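Trimethylamine-N-oxide reductase (Haemophilus influenzae, PDB 7L5I) probably reduces S- and N-oxides, trimethylamine N-oxide among them, at a molybdenum centre held by two pterin guanosine dinucleotide cofactors. Local coordinates at residues 490-493 / 494-497; 564-567 / 568-572; 633-636 / 637-640; 656-659 / 660-663. One frame throughout, in Å; residues are numbered along the deposited sequence.

Contact 1 (490-493 / 494-497); sequences NWTP and TARM
Thr492 OG1 accepts from two successive backbone amides. Ala495 N approaches at 3.1 Å with a practically straight N-H...O angle of 179°, while the bond from Thr494 N, at 3.3 Å, is weak. The hydroxyl gets there because it sits between the backbone N and the carbonyl carbon of its own residue (chi1 67°), folded back over the turn. The Thr492 carbonyl adds a second link, its O accepting from Arg496 N at 3.0 Å. Side-chain and main-chain oxygens of one threonine thus both serve the following turn, as in an ST motif.

One residue earlier, Trp491 is the centre of an inverse gamma turn, and Trp491 O receives Arg496 NE at 3.0 Å. This bond is bent, the nitrogen standing above the carbonyl plane. The extended Arg496 chain crosses the indole at about a right angle, with the guanidinium inclined 56° to the ring, and Arg496 CG lies 4.0 Å from Trp491 CE3. Ala495 CB packs obliquely on the same ring atom CE3, at 3.9 Å.

Arg496 NH2 also bonds to Lys807 O, and Thr494 OG1 to Asn463 and Phe465. With the Thr492 side chain touching the pterin cofactor, this chemistry implies a pocket residue whose hydroxyl is held by backbone amides of the following turn, in a loop tied to the C-terminal tail through arginine.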
ATOM      1  N   ASN A 490       5.910 -15.577  10.387  1.00 12.63           N
ATOM      2  CA  ASN A 490       4.867 -15.833  11.368  1.00 13.73           C
ATOM      3  C   ASN A 490       3.740 -16.655  10.759  1.00 13.53           C
ATOM      4  O   ASN A 490       3.580 -16.744   9.540  1.00 12.51           O
ATOM      5  CB  ASN A 490       4.265 -14.525  11.907  1.00 13.58           C
ATOM      6  CG  ASN A 490       5.298 -13.648  12.602  1.00 14.76           C
ATOM      7  OD1 ASN A 490       6.009 -14.095  13.480  1.00 16.24           O
ATOM      8  ND2 ASN A 490       5.351 -12.394  12.209  1.00 19.03           N
ATOM      9  N   TRP A 491       2.930 -17.238  11.648  1.00 11.26           N
ATOM     10  CA  TRP A 491       1.775 -18.042  11.246  1.00 12.83           C
ATOM     11  C   TRP A 491       0.606 -17.119  10.889  1.00 12.85           C
ATOM     12  O   TRP A 491      -0.402 -17.026  11.582  1.00 15.18           O
ATOM     13  CB  TRP A 491       1.402 -19.026  12.354  1.00 14.62           C
ATOM     14  CG  TRP A 491       2.197 -20.287  12.273  1.00 13.78           C
ATOM     15  CD1 TRP A 491       3.247 -20.674  13.080  1.00 15.87           C
ATOM     16  CD2 TRP A 491       2.039 -21.310  11.299  1.00 13.11           C
ATOM     17  NE1 TRP A 491       3.730 -21.891  12.661  1.00 17.78           N
ATOM     18  CE2 TRP A 491       2.998 -22.306  11.575  1.00 18.26           C
ATOM     19  CE3 TRP A 491       1.152 -21.496  10.233  1.00 15.78           C
ATOM     20  CZ2 TRP A 491       3.106 -23.468  10.802  1.00 18.78           C
ATOM     21  CZ3 TRP A 491       1.245 -22.648   9.483  1.00 14.68           C
ATOM     22  CH2 TRP A 491       2.228 -23.624   9.773  1.00 16.44           C
ATOM     23  N   THR A 492       0.758 -16.453   9.749  1.00 10.36           N
ATOM     24  CA  THR A 492      -0.251 -15.568   9.223  1.00 13.51           C
ATOM     25  C   THR A 492      -1.417 -16.366   8.649  1.00 12.46           C
ATOM     26  O   THR A 492      -1.308 -17.572   8.406  1.00 12.65           O
ATOM     27  CB  THR A 492       0.330 -14.715   8.086  1.00 13.28           C
ATOM     28  OG1 THR A 492       0.623 -15.594   6.981  1.00 14.01           O
ATOM     29  CG2 THR A 492       1.554 -13.954   8.533  1.00 14.50           C
ATOM     30  N   PRO A 493      -2.548 -15.710   8.384  1.00 11.40           N
ATOM     31  CA  PRO A 493      -3.646 -16.392   7.690  1.00 14.78           C
ATOM     32  C   PRO A 493      -3.249 -17.019   6.352  1.00 11.59           C
ATOM     33  O   PRO A 493      -3.835 -18.037   5.953  1.00 13.42           O
ATOM     34  CB  PRO A 493      -4.685 -15.264   7.513  1.00 15.78           C
ATOM     35  CG  PRO A 493      -4.442 -14.386   8.693  1.00 12.80           C
ATOM     36  CD  PRO A 493      -2.935 -14.364   8.857  1.00 13.13           C
ATOM     37  N   THR A 494      -2.284 -16.437   5.645  1.00 13.91           N
ATOM     38  CA  THR A 494      -1.817 -17.018   4.390  1.00 12.89           C
ATOM     39  C   THR A 494      -1.025 -18.292   4.639  1.00 12.50           C
ATOM     40  O   THR A 494      -1.273 -19.309   3.987  1.00 12.51           O
ATOM     41  CB  THR A 494      -0.971 -16.012   3.615  1.00 13.83           C
ATOM     42  OG1 THR A 494      -1.759 -14.844   3.314  1.00 12.49           O
ATOM     43  CG2 THR A 494      -0.467 -16.605   2.327  1.00 13.13           C
ATOM     44  N   ALA A 495      -0.083 -18.261   5.589  1.00 12.78           N
ATOM     45  CA  ALA A 495       0.635 -19.467   5.973  1.00 12.74           C
ATOM     46  C   ALA A 495      -0.340 -20.577   6.335  1.00 12.26           C
ATOM     47  O   ALA A 495      -0.144 -21.743   5.959  1.00 13.96           O
ATOM     48  CB  ALA A 495       1.569 -19.185   7.156  1.00 13.53           C
ATOM     49  N   ARG A 496      -1.399 -20.229   7.074  1.00 13.07           N
ATOM     50  CA  ARG A 496      -2.352 -21.236   7.523  1.00 13.22           C
ATOM     51  C   ARG A 496      -3.136 -21.859   6.386  1.00 15.41           C
ATOM     52  O   ARG A 496      -3.745 -22.916   6.594  1.00 15.26           O
ATOM     53  CB  ARG A 496      -3.291 -20.621   8.551  1.00 14.52           C
ATOM     54  CG  ARG A 496      -2.573 -20.235   9.847  1.00 11.94           C
ATOM     55  CD  ARG A 496      -3.455 -19.400  10.753  1.00 18.71           C
ATOM     56  NE  ARG A 496      -2.706 -18.900  11.901  1.00 17.18           N
ATOM     57  CZ  ARG A 496      -2.560 -19.550  13.051  1.00 18.37           C
ATOM     58  NH1 ARG A 496      -3.097 -20.752  13.220  1.00 21.11           N
ATOM     59  NH2 ARG A 496      -1.873 -18.990  14.020  1.00 18.19           N
ATOM     60  N   MET A 497      -3.118 -21.257   5.194  1.00 15.21           N
ATOM     61  CA  MET A 497      -3.808 -21.795   4.032  1.00 13.23           C
ATOM     62  C   MET A 497      -2.904 -22.571   3.083  1.00 11.26           C
ATOM     63  O   MET A 497      -3.376 -22.994   2.016  1.00 15.72           O
ATOM     64  CB  MET A 497      -4.476 -20.657   3.255  1.00 15.93           C
ATOM     65  CG  MET A 497      -5.760 -20.184   3.853  1.00 17.99           C
ATOM     66  SD  MET A 497      -7.089 -21.383   3.638  1.00 20.04           S
ATOM     67  CE  MET A 497      -7.136 -21.679   1.880  1.00 26.58           C
TER

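Contact 2 (564-567 / 568-572)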
ATOM      1  N   MET A 564      28.308 -10.656   2.730  1.00 16.42           N
ATOM      2  CA  MET A 564      29.016  -9.388   2.863  1.00 15.17           C
ATOM      3  C   MET A 564      29.582  -8.918   1.530  1.00 15.59           C
ATOM      4  O   MET A 564      29.719  -7.709   1.318  1.00 16.74           O
ATOM      5  CB  MET A 564      30.132  -9.499   3.909  1.00 18.25           C
ATOM      6  CG  MET A 564      29.615  -9.754   5.333  1.00 20.18           C
ATOM      7  SD  MET A 564      28.430  -8.529   5.989  1.00 35.31           S
ATOM      8  CE  MET A 564      29.390  -7.174   5.758  1.00 19.05           C
ATOM      9  N   GLU A 565      29.911  -9.835   0.619  1.00 15.67           N
ATOM     10  CA  GLU A 565      30.321  -9.418  -0.717  1.00 16.65           C
ATOM     11  C   GLU A 565      29.172  -8.795  -1.502  1.00 16.49           C
ATOM     12  O   GLU A 565      29.388  -7.838  -2.263  1.00 16.96           O
ATOM     13  CB  GLU A 565      30.916 -10.598  -1.489  1.00 18.67           C
ATOM     14  CG  GLU A 565      32.337 -10.918  -1.029  1.00 21.46           C
ATOM     15  CD  GLU A 565      32.899 -12.220  -1.571  1.00 33.78           C
ATOM     16  OE1 GLU A 565      32.134 -13.095  -2.025  1.00 23.73           O
ATOM     17  OE2 GLU A 565      34.135 -12.378  -1.533  1.00 37.12           O
ATOM     18  N   TRP A 566      27.943  -9.340  -1.360  1.00 14.75           N
ATOM     19  CA  TRP A 566      26.783  -8.698  -1.959  1.00 14.57           C
ATOM     20  C   TRP A 566      26.601  -7.288  -1.401  1.00 12.83           C
ATOM     21  O   TRP A 566      26.408  -6.325  -2.151  1.00 12.79           O
ATOM     22  CB  TRP A 566      25.514  -9.524  -1.699  1.00 15.45           C
ATOM     23  CG  TRP A 566      25.192 -10.659  -2.626  1.00 12.97           C
ATOM     24  CD1 TRP A 566      25.175 -11.984  -2.315  1.00 16.09           C
ATOM     25  CD2 TRP A 566      24.808 -10.569  -3.998  1.00 13.92           C
ATOM     26  NE1 TRP A 566      24.788 -12.726  -3.405  1.00 14.56           N
ATOM     27  CE2 TRP A 566      24.564 -11.880  -4.453  1.00 16.09           C
ATOM     28  CE3 TRP A 566      24.631  -9.503  -4.884  1.00 16.93           C
ATOM     29  CZ2 TRP A 566      24.159 -12.151  -5.753  1.00 14.75           C
ATOM     30  CZ3 TRP A 566      24.243  -9.771  -6.174  1.00 20.39           C
ATOM     31  CH2 TRP A 566      24.008 -11.087  -6.596  1.00 19.32           C
ATOM     32  N   LEU A 567      26.672  -7.147  -0.077  1.00 12.02           N
ATOM     33  CA  LEU A 567      26.448  -5.839   0.529  1.00 13.58           C
ATOM     34  C   LEU A 567      27.500  -4.837   0.077  1.00 14.58           C
ATOM     35  O   LEU A 567      27.183  -3.683  -0.201  1.00 13.93           O
ATOM     36  CB  LEU A 567      26.420  -5.964   2.055  1.00 14.69           C
ATOM     37  CG  LEU A 567      25.318  -6.873   2.609  1.00 15.34           C
ATOM     38  CD1 LEU A 567      25.244  -6.743   4.105  1.00 16.55           C
ATOM     39  CD2 LEU A 567      23.981  -6.555   2.008  1.00 14.01           C
ATOM     40  N   GLU A 568      28.767  -5.270  -0.037  1.00 12.74           N
ATOM     41  CA  GLU A 568      29.802  -4.356  -0.492  1.00 15.04           C
ATOM     42  C   GLU A 568      29.562  -3.922  -1.933  1.00 13.43           C
ATOM     43  O   GLU A 568      29.743  -2.746  -2.274  1.00 15.55           O
ATOM     44  CB  GLU A 568      31.180  -5.024  -0.354  1.00 17.28           C
ATOM     45  CG  GLU A 568      32.315  -4.139  -0.899  1.00 22.16           C
ATOM     46  CD  GLU A 568      33.662  -4.420  -0.245  1.00 45.66           C
ATOM     47  OE1 GLU A 568      34.484  -3.476  -0.133  1.00 45.44           O
ATOM     48  OE2 GLU A 568      33.897  -5.574   0.167  1.00 40.53           O
ATOM     49  N   GLU A 569      29.109  -4.849  -2.788  1.00 13.35           N
ATOM     50  CA  GLU A 569      28.766  -4.489  -4.160  1.00 14.31           C
ATOM     51  C   GLU A 569      27.645  -3.457  -4.197  1.00 15.05           C
ATOM     52  O   GLU A 569      27.735  -2.451  -4.920  1.00 16.67           O
ATOM     53  CB  GLU A 569      28.362  -5.740  -4.929  1.00 17.44           C
ATOM     54  CG  GLU A 569      27.882  -5.489  -6.340  1.00 18.25           C
ATOM     55  CD  GLU A 569      27.544  -6.798  -7.076  1.00 27.06           C
ATOM     56  OE1 GLU A 569      28.414  -7.697  -7.122  1.00 32.15           O
ATOM     57  OE2 GLU A 569      26.406  -6.923  -7.591  1.00 30.94           O
ATOM     58  N   PHE A 570      26.605  -3.657  -3.380  1.00 13.22           N
ATOM     59  CA  PHE A 570      25.516  -2.690  -3.320  1.00 11.07           C
ATOM     60  C   PHE A 570      25.994  -1.340  -2.784  1.00 13.21           C
ATOM     61  O   PHE A 570      25.661  -0.291  -3.335  1.00 12.97           O
ATOM     62  CB  PHE A 570      24.353  -3.222  -2.467  1.00 12.56           C
ATOM     63  CG  PHE A 570      23.753  -4.498  -2.970  1.00 13.35           C
ATOM     64  CD1 PHE A 570      23.748  -4.806  -4.333  1.00 12.91           C
ATOM     65  CD2 PHE A 570      23.193  -5.405  -2.090  1.00 15.83           C
ATOM     66  CE1 PHE A 570      23.233  -5.995  -4.784  1.00 17.67           C
ATOM     67  CE2 PHE A 570      22.660  -6.589  -2.555  1.00 13.27           C
ATOM     68  CZ  PHE A 570      22.673  -6.873  -3.893  1.00 14.30           C
ATOM     69  N   TYR A 571      26.794  -1.350  -1.716  1.00 13.09           N
ATOM     70  CA  TYR A 571      27.301  -0.104  -1.155  1.00 11.93           C
ATOM     71  C   TYR A 571      28.157   0.647  -2.160  1.00 16.03           C
ATOM     72  O   TYR A 571      28.075   1.873  -2.271  1.00 14.17           O
ATOM     73  CB  TYR A 571      28.100  -0.413   0.111  1.00 13.45           C
ATOM     74  CG  TYR A 571      28.613   0.801   0.825  1.00 12.60           C
ATOM     75  CD1 TYR A 571      27.834   1.437   1.790  1.00 15.10           C
ATOM     76  CD2 TYR A 571      29.873   1.307   0.548  1.00 15.51           C
ATOM     77  CE1 TYR A 571      28.286   2.551   2.431  1.00 14.41           C
ATOM     78  CE2 TYR A 571      30.353   2.430   1.205  1.00 17.62           C
ATOM     79  CZ  TYR A 571      29.547   3.036   2.147  1.00 14.78           C
ATOM     80  OH  TYR A 571      29.973   4.144   2.840  1.00 16.80           O
ATOM     81  N   ASN A 572      28.984  -0.076  -2.907  1.00 14.38           N
ATOM     82  CA  ASN A 572      29.927   0.573  -3.807  1.00 17.17           C
ATOM     83  C   ASN A 572      29.230   1.287  -4.955  1.00 18.43           C
ATOM     84  O   ASN A 572      29.788   2.230  -5.516  1.00 17.51           O
ATOM     85  CB  ASN A 572      30.930  -0.434  -4.348  1.00 19.23           C
ATOM     86  CG  ASN A 572      32.052  -0.709  -3.367  1.00 21.53           C
ATOM     87  OD1 ASN A 572      32.245   0.024  -2.401  1.00 24.04           O
ATOM     88  ND2 ASN A 572      32.821  -1.751  -3.633  1.00 22.30           N
TER
HETATM   89  O   HOH W   1      32.547  -7.422   1.820  1.00 28.93           O
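Trp566 and Phe570, one turn apart on the alpha-helix 563-580, make the tightly packed side of this contact. The i to i+4 pattern is set by backbone bonds such as Phe570 N to Trp566 O, 2.9 Å. On this face Trp566 CE3 comes within 3.4 Å of Phe570 CZ, and the six-membered rings, with centroids 5.6 Å apart and planes at 31°, meet obliquely. Phe570 CG is anti to its carbonyl carbon (chi1 -60°), which folds the ring back along the helix so that Trp566 O sits over one ring face, offset toward the rim. Leu567 adds a looser touch, its CD2 lying 4.3 Å from Phe570 CD2, and packs outward on strand 512-517 and helix 588-594.

Glu569, on the exposed side, still borders the indole: its extended chain runs alongside the ring system, pointing the same way, and brings OE2 to 3.8 Å from Trp566 CZ3, while OE1 forms a salt bridge with Lys561. That lysine also makes a cation-pi contact with Trp566, so charge borders the indole, whose NE1 is bonded to Tyr541 OH.

The solvent side is sparser: Glu565 is exposed, and the Glu568 carboxylate is linked through a water, and weakly, to the carbonyl of Met564 one turn earlier. Met564 O accepts Glu568 N at 2.9 Å, and the same carbonyl takes a weak bond from water 1, which donates at 2.8 Å to Glu568 OE2.

Contact 3 (633-636 / 637-640)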
ATOM      1  N   ILE A 633      -6.988  16.658 -20.140  1.00 14.12           N
ATOM      2  CA  ILE A 633      -8.291  16.651 -19.468  1.00 14.90           C
ATOM      3  C   ILE A 633      -9.276  15.788 -20.237  1.00 18.38           C
ATOM      4  O   ILE A 633     -10.042  15.029 -19.649  1.00 18.07           O
ATOM      5  CB  ILE A 633      -8.794  18.091 -19.305  1.00 15.64           C
ATOM      6  CG1 ILE A 633      -7.883  18.837 -18.334  1.00 15.11           C
ATOM      7  CG2 ILE A 633     -10.242  18.084 -18.815  1.00 20.28           C
ATOM      8  CD1 ILE A 633      -8.262  20.299 -18.134  1.00 18.49           C
ATOM      9  N   PHE A 634      -9.272  15.894 -21.561  1.00 14.93           N
ATOM     10  CA  PHE A 634      -9.898  14.923 -22.449  1.00 15.23           C
ATOM     11  C   PHE A 634      -8.782  14.125 -23.100  1.00 17.61           C
ATOM     12  O   PHE A 634      -7.845  14.707 -23.670  1.00 20.90           O
ATOM     13  CB  PHE A 634     -10.748  15.609 -23.508  1.00 17.20           C
ATOM     14  CG  PHE A 634     -11.553  14.641 -24.345  1.00 19.73           C
ATOM     15  CD1 PHE A 634     -10.997  14.037 -25.444  1.00 22.26           C
ATOM     16  CD2 PHE A 634     -12.861  14.344 -24.010  1.00 25.04           C
ATOM     17  CE1 PHE A 634     -11.734  13.156 -26.204  1.00 25.55           C
ATOM     18  CE2 PHE A 634     -13.603  13.462 -24.771  1.00 26.75           C
ATOM     19  CZ  PHE A 634     -13.032  12.867 -25.867  1.00 24.80           C
ATOM     20  N   SER A 635      -8.862  12.801 -22.986  1.00 17.28           N
ATOM     21  CA  SER A 635      -7.907  11.885 -23.591  1.00 19.45           C
ATOM     22  C   SER A 635      -8.608  11.162 -24.731  1.00 19.73           C
ATOM     23  O   SER A 635      -9.495  10.331 -24.500  1.00 19.48           O
ATOM     24  CB  SER A 635      -7.385  10.870 -22.583  1.00 15.06           C
ATOM     25  OG  SER A 635      -6.708   9.820 -23.263  1.00 17.36           O
ATOM     26  N   ASP A 636      -8.220  11.484 -25.964  1.00 21.17           N
ATOM     27  CA  ASP A 636      -8.790  10.778 -27.109  1.00 21.16           C
ATOM     28  C   ASP A 636      -8.403   9.304 -27.081  1.00 22.29           C
ATOM     29  O   ASP A 636      -9.191   8.444 -27.494  1.00 22.38           O
ATOM     30  CB  ASP A 636      -8.303  11.450 -28.399  1.00 29.71           C
ATOM     31  CG  ASP A 636      -9.148  11.096 -29.616  1.00 44.00           C
ATOM     32  OD1 ASP A 636     -10.361  11.405 -29.621  1.00 44.94           O
ATOM     33  OD2 ASP A 636      -8.584  10.538 -30.583  1.00 47.37           O
ATOM     34  N   VAL A 637      -7.208   8.992 -26.580  1.00 19.63           N
ATOM     35  CA  VAL A 637      -6.763   7.606 -26.468  1.00 20.20           C
ATOM     36  C   VAL A 637      -7.708   6.817 -25.571  1.00 21.89           C
ATOM     37  O   VAL A 637      -8.109   5.693 -25.898  1.00 20.97           O
ATOM     38  CB  VAL A 637      -5.315   7.550 -25.949  1.00 20.23           C
ATOM     39  CG1 VAL A 637      -4.902   6.139 -25.628  1.00 22.66           C
ATOM     40  CG2 VAL A 637      -4.356   8.147 -26.960  1.00 22.99           C
ATOM     41  N   VAL A 638      -8.070   7.381 -24.424  1.00 18.60           N
ATOM     42  CA  VAL A 638      -8.980   6.685 -23.517  1.00 18.05           C
ATOM     43  C   VAL A 638     -10.383   6.641 -24.097  1.00 19.09           C
ATOM     44  O   VAL A 638     -11.073   5.618 -24.019  1.00 20.86           O
ATOM     45  CB  VAL A 638      -8.965   7.348 -22.128  1.00 18.37           C
ATOM     46  CG1 VAL A 638     -10.001   6.712 -21.226  1.00 17.21           C
ATOM     47  CG2 VAL A 638      -7.558   7.219 -21.504  1.00 20.53           C
ATOM     48  N   GLU A 639     -10.836   7.746 -24.690  1.00 19.27           N
ATOM     49  CA  GLU A 639     -12.158   7.767 -25.313  1.00 23.49           C
ATOM     50  C   GLU A 639     -12.301   6.631 -26.316  1.00 23.75           C
ATOM     51  O   GLU A 639     -13.328   5.932 -26.347  1.00 24.41           O
ATOM     52  CB  GLU A 639     -12.368   9.123 -25.995  1.00 29.02           C
ATOM     53  CG  GLU A 639     -13.596   9.218 -26.906  1.00 43.28           C
ATOM     54  CD  GLU A 639     -14.912   9.132 -26.161  1.00 52.81           C
ATOM     55  OE1 GLU A 639     -15.929   8.745 -26.785  1.00 66.82           O
ATOM     56  OE2 GLU A 639     -14.933   9.448 -24.954  1.00 57.14           O
ATOM     57  N   LYS A 640     -11.280   6.440 -27.145  1.00 20.88           N
ATOM     58  CA  LYS A 640     -11.329   5.465 -28.233  1.00 25.66           C
ATOM     59  C   LYS A 640     -11.397   4.030 -27.735  1.00 28.54           C
ATOM     60  O   LYS A 640     -11.814   3.149 -28.488  1.00 27.70           O
ATOM     61  CB  LYS A 640     -10.124   5.661 -29.158  1.00 25.74           C
ATOM     62  CG  LYS A 640     -10.217   6.946 -29.973  1.00 33.17           C
ATOM     63  CD  LYS A 640      -9.439   6.909 -31.252  1.00 38.44           C
ATOM     64  CE  LYS A 640     -10.203   7.604 -32.383  1.00 41.77           C
ATOM     65  NZ  LYS A 640     -10.372   9.064 -32.226  1.00 37.04           N
TER
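The Phe634 ring and the Glu639 carboxylate are inclined by 22°, and the nearest approach is made by the aliphatic part of the glutamate. Phe634 CZ lies 3.8 Å from Glu639 CB, which comes to the ring obliquely. With Glu639 CG anti to the backbone N (chi1 169°), CG also lies 3.8 Å from Phe634 CZ, and the bend at chi2 (67°) then sets the carboxylate.

Between these two residues the helix begins. Ser635 is the N-cap: its OG accepts from Val638 N at 3.0 Å, in a nearly straight bond, and Ser635 O accepts from Glu639 N at 2.9 Å. The hydroxyl oxygen is also close to Val638 CG2, at 3.3 Å, so the capping group is pressed against a valine branch while it holds the first turn.

On the exposed side, Asp636 and Lys640 form an i to i+4 salt bridge, Asp636 OD2 to Lys640 NZ at 2.8 Å. The ammonium meets OD2 on its syn side, somewhat out of the carboxylate plane, and the lysine curls back to it through bends at chi3 and chi4. Lying in the first turn, the aspartate's negative charge would probably also suit the positive end of the helix dipole. Both residues touch a crystal neighbour, so the bridge may differ in solution.

The start of helix 636-641 rests on His185 of helix 179-187 through Val637 and Val638, while the preceding Phe634 packs on Lys302 of helix 300-307 and pairs by backbone with Ser298 at the end of strand 297-298.

Contact 4 (656-659 / 660-663); sequences EEFA and GNVT
From an extended Phe658 the backbone turns through helical conformations at Ala659 and Gly660, and Asn661 N closes the reversal on Phe658 O at 3.0 Å, with an N-H...O angle of 165°. The Asn661 side chain then answers the other end of the same residue. Its OD1 accepts from Phe658 N at 2.9 Å, so the amide and the carbonyl of Phe658 are both taken up by Asn661. A chi1 of 53° sets the amide group between the asparagine's own N and carbonyl carbon and points it back toward the preceding backbone. Its ND2 lies in plane at the edge of the Phe658 ring, 3.6 Å from CE1, with ring and amide planes nearly perpendicular (85°); ND2 is also bonded to Pro655 O.

Phe658, Ala659, Gly660 and Asn661 form a type I beta turn, in the loop between helix 636-641 and strand 668-671. The ring of the first turn residue folds back over the turn: Gly660 N stands above the ring centre, and Gly660 CA makes a CH-pi contact 3.7 Å from the Phe658 ring centroid. Glycine has no side chain to hold this face away.

Water 2 ties the loop across its mouth, donating to Glu656 O and to Asn661 O, each at 2.8 Å. Val662 CG2 meets Ala659 O at 3.6 Å. The acidic chains before the turn lead away from it, to arginines: Glu657 makes salt bridges with Arg724 and Arg773, and Glu656 makes one with Arg356.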
ATOM      1  N   GLU A 656     -21.501   0.387  -7.526  1.00 19.33           N
ATOM      2  CA  GLU A 656     -22.535  -0.564  -7.129  1.00 20.86           C
ATOM      3  C   GLU A 656     -22.914  -0.400  -5.659  1.00 21.81           C
ATOM      4  O   GLU A 656     -24.087  -0.566  -5.290  1.00 22.97           O
ATOM      5  CB  GLU A 656     -22.073  -1.996  -7.414  1.00 22.32           C
ATOM      6  CG  GLU A 656     -21.944  -2.334  -8.897  1.00 23.87           C
ATOM      7  CD  GLU A 656     -20.565  -1.989  -9.483  1.00 28.67           C
ATOM      8  OE1 GLU A 656     -19.736  -1.369  -8.778  1.00 26.53           O
ATOM      9  OE2 GLU A 656     -20.317  -2.358 -10.656  1.00 32.28           O
ATOM     10  N   GLU A 657     -21.941  -0.063  -4.805  1.00 17.29           N
ATOM     11  CA  GLU A 657     -22.140   0.074  -3.367  1.00 18.52           C
ATOM     12  C   GLU A 657     -21.408   1.312  -2.872  1.00 19.05           C
ATOM     13  O   GLU A 657     -20.179   1.403  -3.021  1.00 17.67           O
ATOM     14  CB  GLU A 657     -21.637  -1.174  -2.606  1.00 17.68           C
ATOM     15  CG  GLU A 657     -22.392  -2.460  -2.965  1.00 21.69           C
ATOM     16  CD  GLU A 657     -21.990  -3.695  -2.143  1.00 23.46           C
ATOM     17  OE1 GLU A 657     -22.456  -4.811  -2.498  1.00 22.26           O
ATOM     18  OE2 GLU A 657     -21.230  -3.574  -1.146  1.00 18.91           O
ATOM     19  N   PHE A 658     -22.149   2.258  -2.304  1.00 18.16           N
ATOM     20  CA  PHE A 658     -21.586   3.411  -1.600  1.00 15.27           C
ATOM     21  C   PHE A 658     -22.722   4.094  -0.830  1.00 18.14           C
ATOM     22  O   PHE A 658     -23.875   3.659  -0.880  1.00 18.39           O
ATOM     23  CB  PHE A 658     -20.891   4.371  -2.570  1.00 16.23           C
ATOM     24  CG  PHE A 658     -21.835   5.295  -3.319  1.00 14.80           C
ATOM     25  CD1 PHE A 658     -22.875   4.781  -4.092  1.00 18.40           C
ATOM     26  CD2 PHE A 658     -21.669   6.659  -3.257  1.00 18.65           C
ATOM     27  CE1 PHE A 658     -23.725   5.623  -4.793  1.00 17.97           C
ATOM     28  CE2 PHE A 658     -22.542   7.513  -3.943  1.00 20.60           C
ATOM     29  CZ  PHE A 658     -23.554   6.985  -4.717  1.00 19.69           C
ATOM     30  N   ALA A 659     -22.379   5.165  -0.099  1.00 16.60           N
ATOM     31  CA  ALA A 659     -23.362   5.841   0.757  1.00 20.77           C
ATOM     32  C   ALA A 659     -24.638   6.190   0.004  1.00 17.77           C
ATOM     33  O   ALA A 659     -25.736   6.150   0.580  1.00 18.30           O
ATOM     34  CB  ALA A 659     -22.758   7.113   1.362  1.00 21.45           C
ATOM     35  N   GLY A 660     -24.531   6.493  -1.282  1.00 19.31           N
ATOM     36  CA  GLY A 660     -25.695   6.903  -2.057  1.00 20.26           C
ATOM     37  C   GLY A 660     -26.647   5.801  -2.492  1.00 24.02           C
ATOM     38  O   GLY A 660     -27.722   6.119  -3.021  1.00 20.79           O
ATOM     39  N   ASN A 661     -26.305   4.530  -2.314  1.00 17.80           N
ATOM     40  CA  ASN A 661     -27.263   3.465  -2.632  1.00 16.94           C
ATOM     41  C   ASN A 661     -27.246   2.354  -1.584  1.00 17.71           C
ATOM     42  O   ASN A 661     -27.467   1.176  -1.886  1.00 20.17           O
ATOM     43  CB  ASN A 661     -27.043   2.904  -4.037  1.00 18.52           C
ATOM     44  CG  ASN A 661     -25.612   2.469  -4.299  1.00 20.96           C
ATOM     45  OD1 ASN A 661     -24.873   2.141  -3.375  1.00 20.28           O
ATOM     46  ND2 ASN A 661     -25.227   2.461  -5.571  1.00 22.88           N
ATOM     47  N   VAL A 662     -27.037   2.738  -0.320  1.00 17.40           N
ATOM     48  CA  VAL A 662     -27.291   1.840   0.793  1.00 16.52           C
ATOM     49  C   VAL A 662     -28.739   1.361   0.731  1.00 22.62           C
ATOM     50  O   VAL A 662     -29.608   2.003   0.130  1.00 20.99           O
ATOM     51  CB  VAL A 662     -27.015   2.516   2.141  1.00 18.78           C
ATOM     52  CG1 VAL A 662     -25.517   2.804   2.312  1.00 16.70           C
ATOM     53  CG2 VAL A 662     -27.838   3.793   2.304  1.00 20.50           C
ATOM     54  N   THR A 663     -28.988   0.215   1.363  1.00 22.57           N
ATOM     55  CA  THR A 663     -30.263  -0.486   1.275  1.00 24.33           C
ATOM     56  C   THR A 663     -30.814  -0.740   2.669  1.00 21.96           C
ATOM     57  O   THR A 663     -30.153  -0.514   3.678  1.00 19.24           O
ATOM     58  CB  THR A 663     -30.131  -1.838   0.563  1.00 25.08           C
ATOM     59  OG1 THR A 663     -29.202  -2.654   1.291  1.00 21.22           O
ATOM     60  CG2 THR A 663     -29.624  -1.686  -0.855  1.00 26.90           C
TER
HETATM   61  O   HOH W   2     -26.244  -0.727  -3.550  1.00 20.45           O

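How the contacts relate
Along the chain the contacts follow in series, 490-497, 564-572, 633-640 and 656-663, and none touches another. Contacts 3 and 4 come nearest, with centres about 29 Å apart; contacts 2 and 4 lie farthest apart, about 54 Å, on opposite sides of the chain's centre, as do contacts 1 and 3. They share no helix or sheet. Contact 1 joins strands 483-488 and 500-503 of the six-stranded mixed sheet, contact 2 belongs to helix 563-580, contact 3 starts helix 636-641, and contact 4 leads from there toward strand 668-671. Contact 1 supplies a cofactor-pocket residue, Thr492; the others are packing within a helix (contact 2), a helix N-cap (contact 3) and a beta turn (contact 4).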